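Local coordinates for uncharacterized protein (PDB 4FTD) that is of unknown function but belongs to the DUF4623 family, combines a six-bladed beta-propeller with an immunoglobulin-like domain, and may act in carbohydrate metabolism, at residues A[180-193]-A[206-220]. Residues are numbered along the deposited sequence; the frame is centred on the assembly and turned at random.
Sequences LDVTGVKGGTYDYN and SLSGGKVSPFKIYYW
Val-185 sets its CG1 methyl over one face of the Tyr-218 ring, 3.7 Å from the ring centroid, in a CH-pi contact. CG1 reaches that spot because it stands anti to the backbone N (chi1 176°). Beyond the ring, Tyr-218 OH takes a weak bond from Lys-186 N and donates to a water, its OH 2.6 Å from the water oxygen. The water in turn donates to Gly-187 O and Asp-191 O. Lys-216 bends at chi3 (75°) and also donates to Tyr-218 OH, while its NZ lies 2.9 Å from Lys-186 O, almost in line with that carbonyl. A phenylalanine in place of Tyr-218 would probably leave the water without its donor and take one acceptor each from Lys-186 N and Lys-216 NZ.

Along the same strand, 215-220, the Trp-220 indole lies with one face under Leu-180 CD2. Its NE1 donates in the ring plane to Asp-181 O at 2.9 Å, a bent bond that, with the packing on its face, limits how the indole can turn.

At the other end, Leu-207 CD2 sits over the centre of the Tyr-190 ring, 3.6 Å from its centroid. Tyr-190 and Leu-207 form an antiparallel hydrogen-bonded pair, and Thr-189 and Tyr-190 both face Leu-207 in a classic beta bulge. Arg-153 makes a cation-pi contact with Tyr-190.

The loop leading into strand 190-198 thus packs across its own propeller blade: methyls meet aromatic faces, Trp-220 and Lys-216 serve the carbonyls of Asp-181 and Lys-186, and one water serves those of Gly-187 and Asp-191.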
loop_
_atom_site.group_PDB
_atom_site.type_symbol
_atom_site.label_atom_id
_atom_site.label_comp_id
_atom_site.label_asym_id
_atom_site.label_seq_id
_atom_site.Cartn_x
_atom_site.Cartn_y
_atom_site.Cartn_z
ATOM N N LEU A 180 17.656 7.805 19.543
ATOM C CA LEU A 180 18.828 7.101 19.146
ATOM C C LEU A 180 20.067 7.704 19.753
ATOM O O LEU A 180 20.159 8.921 19.923
ATOM C CB LEU A 180 18.927 7.171 17.622
ATOM C CG LEU A 180 17.858 6.397 16.831
ATOM C CD1 LEU A 180 17.983 6.737 15.334
ATOM C CD2 LEU A 180 17.949 4.868 17.034
ATOM N N ASP A 181 21.065 6.861 20.013
ATOM C CA ASP A 181 22.396 7.332 20.393
ATOM C C ASP A 181 23.009 7.992 19.180
ATOM O O ASP A 181 23.218 7.323 18.171
ATOM C CB ASP A 181 23.233 6.150 20.887
ATOM C CG ASP A 181 24.615 6.544 21.352
ATOM O OD1 ASP A 181 25.072 7.685 21.124
ATOM O OD2 ASP A 181 25.259 5.673 21.956
ATOM N N VAL A 182 23.242 9.316 19.245
ATOM C CA VAL A 182 23.826 10.076 18.118
ATOM C C VAL A 182 25.248 10.580 18.473
ATOM O O VAL A 182 25.759 11.499 17.860
ATOM C CB VAL A 182 22.879 11.186 17.576
ATOM C CG1 VAL A 182 21.690 10.584 16.842
ATOM C CG2 VAL A 182 22.413 12.116 18.700
ATOM N N THR A 183 25.923 9.937 19.421
ATOM C CA THR A 183 27.334 10.296 19.751
ATOM C C THR A 183 28.205 10.137 18.508
ATOM O O THR A 183 28.132 9.121 17.827
ATOM C CB THR A 183 27.893 9.418 20.873
ATOM O OG1 THR A 183 26.945 9.409 21.914
ATOM C CG2 THR A 183 29.221 9.991 21.450
ATOM N N GLY A 184 28.913 11.198 18.132
ATOM C CA GLY A 184 29.748 11.174 16.907
ATOM C C GLY A 184 29.024 11.219 15.582
ATOM O O GLY A 184 29.667 11.118 14.539
ATOM N N VAL A 185 27.691 11.381 15.591
ATOM C CA VAL A 185 26.928 11.475 14.377
ATOM C C VAL A 185 26.943 12.975 13.988
ATOM O O VAL A 185 26.006 13.741 14.281
ATOM C CB VAL A 185 25.513 10.876 14.534
ATOM C CG1 VAL A 185 24.691 11.075 13.250
ATOM C CG2 VAL A 185 25.631 9.407 14.901
ATOM N N LYS A 186 28.008 13.329 13.282
ATOM C CA LYS A 186 28.417 14.691 12.920
ATOM C C LYS A 186 29.172 14.707 11.597
ATOM O O LYS A 186 29.966 13.811 11.318
ATOM C CB LYS A 186 29.345 15.253 14.007
ATOM C CG LYS A 186 28.599 15.872 15.174
ATOM C CD LYS A 186 28.278 17.315 14.821
ATOM C CE LYS A 186 27.134 17.936 15.612
ATOM N NZ LYS A 186 26.582 19.055 14.772
ATOM N N GLY A 187 28.993 15.780 10.830
ATOM C CA GLY A 187 29.624 15.902 9.514
ATOM C C GLY A 187 28.601 16.061 8.390
ATOM O O GLY A 187 27.656 15.263 8.263
ATOM N N GLY A 188 28.863 17.025 7.515
ATOM C CA GLY A 188 27.972 17.347 6.441
ATOM C C GLY A 188 27.304 18.668 6.752
ATOM O O GLY A 188 27.395 19.160 7.843
ATOM N N THR A 189 26.706 19.286 5.744
ATOM C CA THR A 189 25.893 20.495 5.927
ATOM C C THR A 189 24.747 20.267 6.916
ATOM O O THR A 189 24.456 21.134 7.756
ATOM C CB THR A 189 25.388 20.982 4.551
ATOM O OG1 THR A 189 26.533 21.153 3.719
ATOM C CG2 THR A 189 24.580 22.302 4.659
ATOM N N TYR A 190 24.092 19.110 6.840
ATOM C CA TYR A 190 23.223 18.644 7.928
ATOM C C TYR A 190 23.805 17.353 8.418
ATOM O O TYR A 190 24.285 16.512 7.635
ATOM C CB TYR A 190 21.751 18.378 7.552
ATOM C CG TYR A 190 20.976 19.482 6.833
ATOM C CD1 TYR A 190 21.333 20.806 6.903
ATOM C CD2 TYR A 190 19.769 19.171 6.150
ATOM C CE1 TYR A 190 20.594 21.800 6.249
ATOM C CE2 TYR A 190 19.024 20.160 5.500
ATOM C CZ TYR A 190 19.446 21.484 5.555
ATOM O OH TYR A 190 18.750 22.500 4.892
ATOM N N ASP A 191 23.792 17.165 9.717
ATOM C CA ASP A 191 24.336 15.923 10.293
ATOM C C ASP A 191 23.537 14.683 9.842
ATOM O O ASP A 191 24.041 13.598 9.806
ATOM C CB ASP A 191 24.253 15.991 11.794
ATOM C CG ASP A 191 25.225 17.015 12.415
ATOM O OD1 ASP A 191 26.243 17.368 11.808
ATOM O OD2 ASP A 191 24.918 17.428 13.544
ATOM N N TYR A 192 22.232 14.860 9.689
ATOM C CA TYR A 192 21.317 13.845 9.191
ATOM C C TYR A 192 20.121 14.564 8.535
ATOM O O TYR A 192 19.806 15.716 8.842
ATOM C CB TYR A 192 20.894 12.838 10.235
ATOM C CG TYR A 192 20.862 13.425 11.624
ATOM C CD1 TYR A 192 19.797 14.217 12.021
ATOM C CD2 TYR A 192 21.906 13.214 12.505
ATOM C CE1 TYR A 192 19.794 14.828 13.258
ATOM C CE2 TYR A 192 21.900 13.809 13.787
ATOM C CZ TYR A 192 20.842 14.607 14.127
ATOM O OH TYR A 192 20.754 15.211 15.314
ATOM N N ASN A 193 19.479 13.838 7.642
ATOM C CA ASN A 193 18.394 14.347 6.836
ATOM C C ASN A 193 17.459 13.248 6.418
ATOM O O ASN A 193 16.320 13.241 6.848
ATOM C CB ASN A 193 18.940 15.105 5.646
ATOM C CG ASN A 193 17.872 15.956 4.937
ATOM O OD1 ASN A 193 17.118 16.651 5.608
ATOM N ND2 ASN A 193 17.824 15.929 3.589
ATOM N N SER A 206 23.643 11.869 6.056
ATOM C CA SER A 206 23.842 13.300 6.170
ATOM C C SER A 206 23.369 14.004 4.885
ATOM O O SER A 206 22.977 13.327 3.903
ATOM C CB SER A 206 25.328 13.611 6.452
ATOM O OG SER A 206 26.171 13.425 5.341
ATOM N N LEU A 207 23.397 15.322 4.921
ATOM C CA LEU A 207 23.209 16.190 3.772
ATOM C C LEU A 207 24.603 16.766 3.470
ATOM O O LEU A 207 25.194 17.437 4.324
ATOM C CB LEU A 207 22.185 17.324 3.983
ATOM C CG LEU A 207 22.127 18.224 2.713
ATOM C CD1 LEU A 207 21.079 17.641 1.851
ATOM C CD2 LEU A 207 21.771 19.652 3.043
ATOM N N SER A 208 25.130 16.433 2.277
ATOM C CA SER A 208 26.396 16.933 1.800
ATOM C C SER A 208 26.123 18.146 0.911
ATOM O O SER A 208 25.606 17.985 -0.198
ATOM C CB SER A 208 27.130 15.852 0.948
ATOM O OG SER A 208 28.301 16.370 0.311
ATOM N N GLY A 209 26.524 19.332 1.348
ATOM C CA GLY A 209 26.297 20.571 0.594
ATOM C C GLY A 209 27.320 20.945 -0.478
ATOM O O GLY A 209 27.179 21.971 -1.103
ATOM N N GLY A 210 28.349 20.135 -0.699
ATOM C CA GLY A 210 29.330 20.432 -1.753
ATOM C C GLY A 210 30.263 19.260 -1.827
ATOM O O GLY A 210 30.134 18.328 -1.042
ATOM N N LYS A 211 31.244 19.348 -2.709
ATOM C CA LYS A 211 32.199 18.271 -2.973
ATOM C C LYS A 211 32.994 17.842 -1.762
ATOM O O LYS A 211 33.429 16.692 -1.675
ATOM C CB LYS A 211 33.231 18.691 -4.060
ATOM C CG LYS A 211 32.652 19.140 -5.418
ATOM C CD LYS A 211 31.720 18.101 -6.032
ATOM C CE LYS A 211 31.491 18.367 -7.513
ATOM N NZ LYS A 211 30.910 17.160 -8.145
ATOM N N VAL A 212 33.247 18.804 -0.883
ATOM C CA VAL A 212 34.084 18.633 0.280
ATOM C C VAL A 212 33.264 18.290 1.552
ATOM O O VAL A 212 33.817 17.789 2.559
ATOM C CB VAL A 212 34.943 19.927 0.428
ATOM C CG1 VAL A 212 34.042 21.171 0.541
ATOM C CG2 VAL A 212 35.890 19.780 1.582
ATOM N N SER A 213 31.935 18.430 1.488
ATOM C CA SER A 213 31.081 18.158 2.658
ATOM C C SER A 213 30.905 16.622 2.863
ATOM O O SER A 213 30.433 15.958 1.951
ATOM C CB SER A 213 29.738 18.822 2.410
ATOM O OG SER A 213 28.875 18.617 3.495
ATOM N N PRO A 214 31.237 16.085 4.058
ATOM C CA PRO A 214 31.083 14.642 4.268
ATOM C C PRO A 214 29.660 14.128 3.980
ATOM O O PRO A 214 28.670 14.718 4.420
ATOM C CB PRO A 214 31.435 14.451 5.737
ATOM C CG PRO A 214 32.339 15.611 6.075
ATOM C CD PRO A 214 31.772 16.749 5.272
ATOM N N PHE A 215 29.589 13.078 3.175
ATOM C CA PHE A 215 28.364 12.396 2.881
ATOM C C PHE A 215 28.382 11.050 3.585
ATOM O O PHE A 215 28.928 10.106 3.082
ATOM C CB PHE A 215 28.162 12.311 1.366
ATOM C CG PHE A 215 26.793 11.811 0.940
ATOM C CD1 PHE A 215 25.619 12.239 1.568
ATOM C CD2 PHE A 215 26.670 11.049 -0.235
ATOM C CE1 PHE A 215 24.371 11.807 1.152
ATOM C CE2 PHE A 215 25.412 10.630 -0.668
ATOM C CZ PHE A 215 24.269 11.021 0.008
ATOM N N LYS A 216 27.794 11.025 4.776
ATOM C CA LYS A 216 27.946 9.929 5.704
ATOM C C LYS A 216 26.670 9.160 5.833
ATOM O O LYS A 216 25.586 9.740 5.669
ATOM C CB LYS A 216 28.424 10.478 7.050
ATOM C CG LYS A 216 29.764 11.206 6.944
ATOM C CD LYS A 216 30.229 11.800 8.256
ATOM C CE LYS A 216 30.734 10.718 9.166
ATOM N NZ LYS A 216 31.063 11.305 10.474
ATOM N N ILE A 217 26.812 7.855 6.039
ATOM C CA ILE A 217 25.715 6.926 6.283
ATOM C C ILE A 217 26.038 6.209 7.594
ATOM O O ILE A 217 27.166 5.715 7.803
ATOM C CB ILE A 217 25.521 5.898 5.170
ATOM C CG1 ILE A 217 25.416 6.614 3.794
ATOM C CG2 ILE A 217 24.319 5.012 5.417
ATOM C CD1 ILE A 217 25.357 5.678 2.604
ATOM N N TYR A 218 25.039 6.212 8.452
ATOM C CA TYR A 218 25.098 5.634 9.757
ATOM C C TYR A 218 24.089 4.486 9.906
ATOM O O TYR A 218 23.008 4.505 9.288
ATOM C CB TYR A 218 24.745 6.698 10.771
ATOM C CG TYR A 218 25.670 7.911 10.758
ATOM C CD1 TYR A 218 25.411 8.991 9.929
ATOM C CD2 TYR A 218 26.802 7.961 11.593
ATOM C CE1 TYR A 218 26.212 10.137 9.951
ATOM C CE2 TYR A 218 27.625 9.088 11.615
ATOM C CZ TYR A 218 27.331 10.168 10.784
ATOM O OH TYR A 218 28.089 11.288 10.833
ATOM N N TYR A 219 24.430 3.554 10.816
ATOM C CA TYR A 219 23.686 2.338 11.044
ATOM C C TYR A 219 23.539 2.039 12.531
ATOM O O TYR A 219 24.524 2.139 13.290
ATOM C CB TYR A 219 24.464 1.182 10.373
ATOM C CG TYR A 219 23.930 -0.238 10.599
ATOM C CD1 TYR A 219 22.970 -0.789 9.757
ATOM C CD2 TYR A 219 24.476 -1.061 11.572
ATOM C CE1 TYR A 219 22.524 -2.088 9.931
ATOM C CE2 TYR A 219 24.018 -2.355 11.754
ATOM C CZ TYR A 219 23.038 -2.859 10.925
ATOM O OH TYR A 219 22.568 -4.143 11.074
ATOM N N TRP A 220 22.327 1.646 12.931
ATOM C CA TRP A 220 22.034 1.169 14.266
ATOM C C TRP A 220 21.484 -0.235 14.140
ATOM O O TRP A 220 20.443 -0.448 13.484
ATOM C CB TRP A 220 20.953 2.039 14.934
ATOM C CG TRP A 220 21.461 3.344 15.411
ATOM C CD1 TRP A 220 21.762 3.687 16.706
ATOM C CD2 TRP A 220 21.680 4.506 14.623
ATOM N NE1 TRP A 220 22.216 4.977 16.759
ATOM C CE2 TRP A 220 22.152 5.515 15.492
ATOM C CE3 TRP A 220 21.558 4.791 13.251
ATOM C CZ2 TRP A 220 22.480 6.787 15.039
ATOM C CZ3 TRP A 220 21.876 6.065 12.814
ATOM C CH2 TRP A 220 22.332 7.038 13.698
HETATM O O HOH W 1 26.826 13.338 9.923
#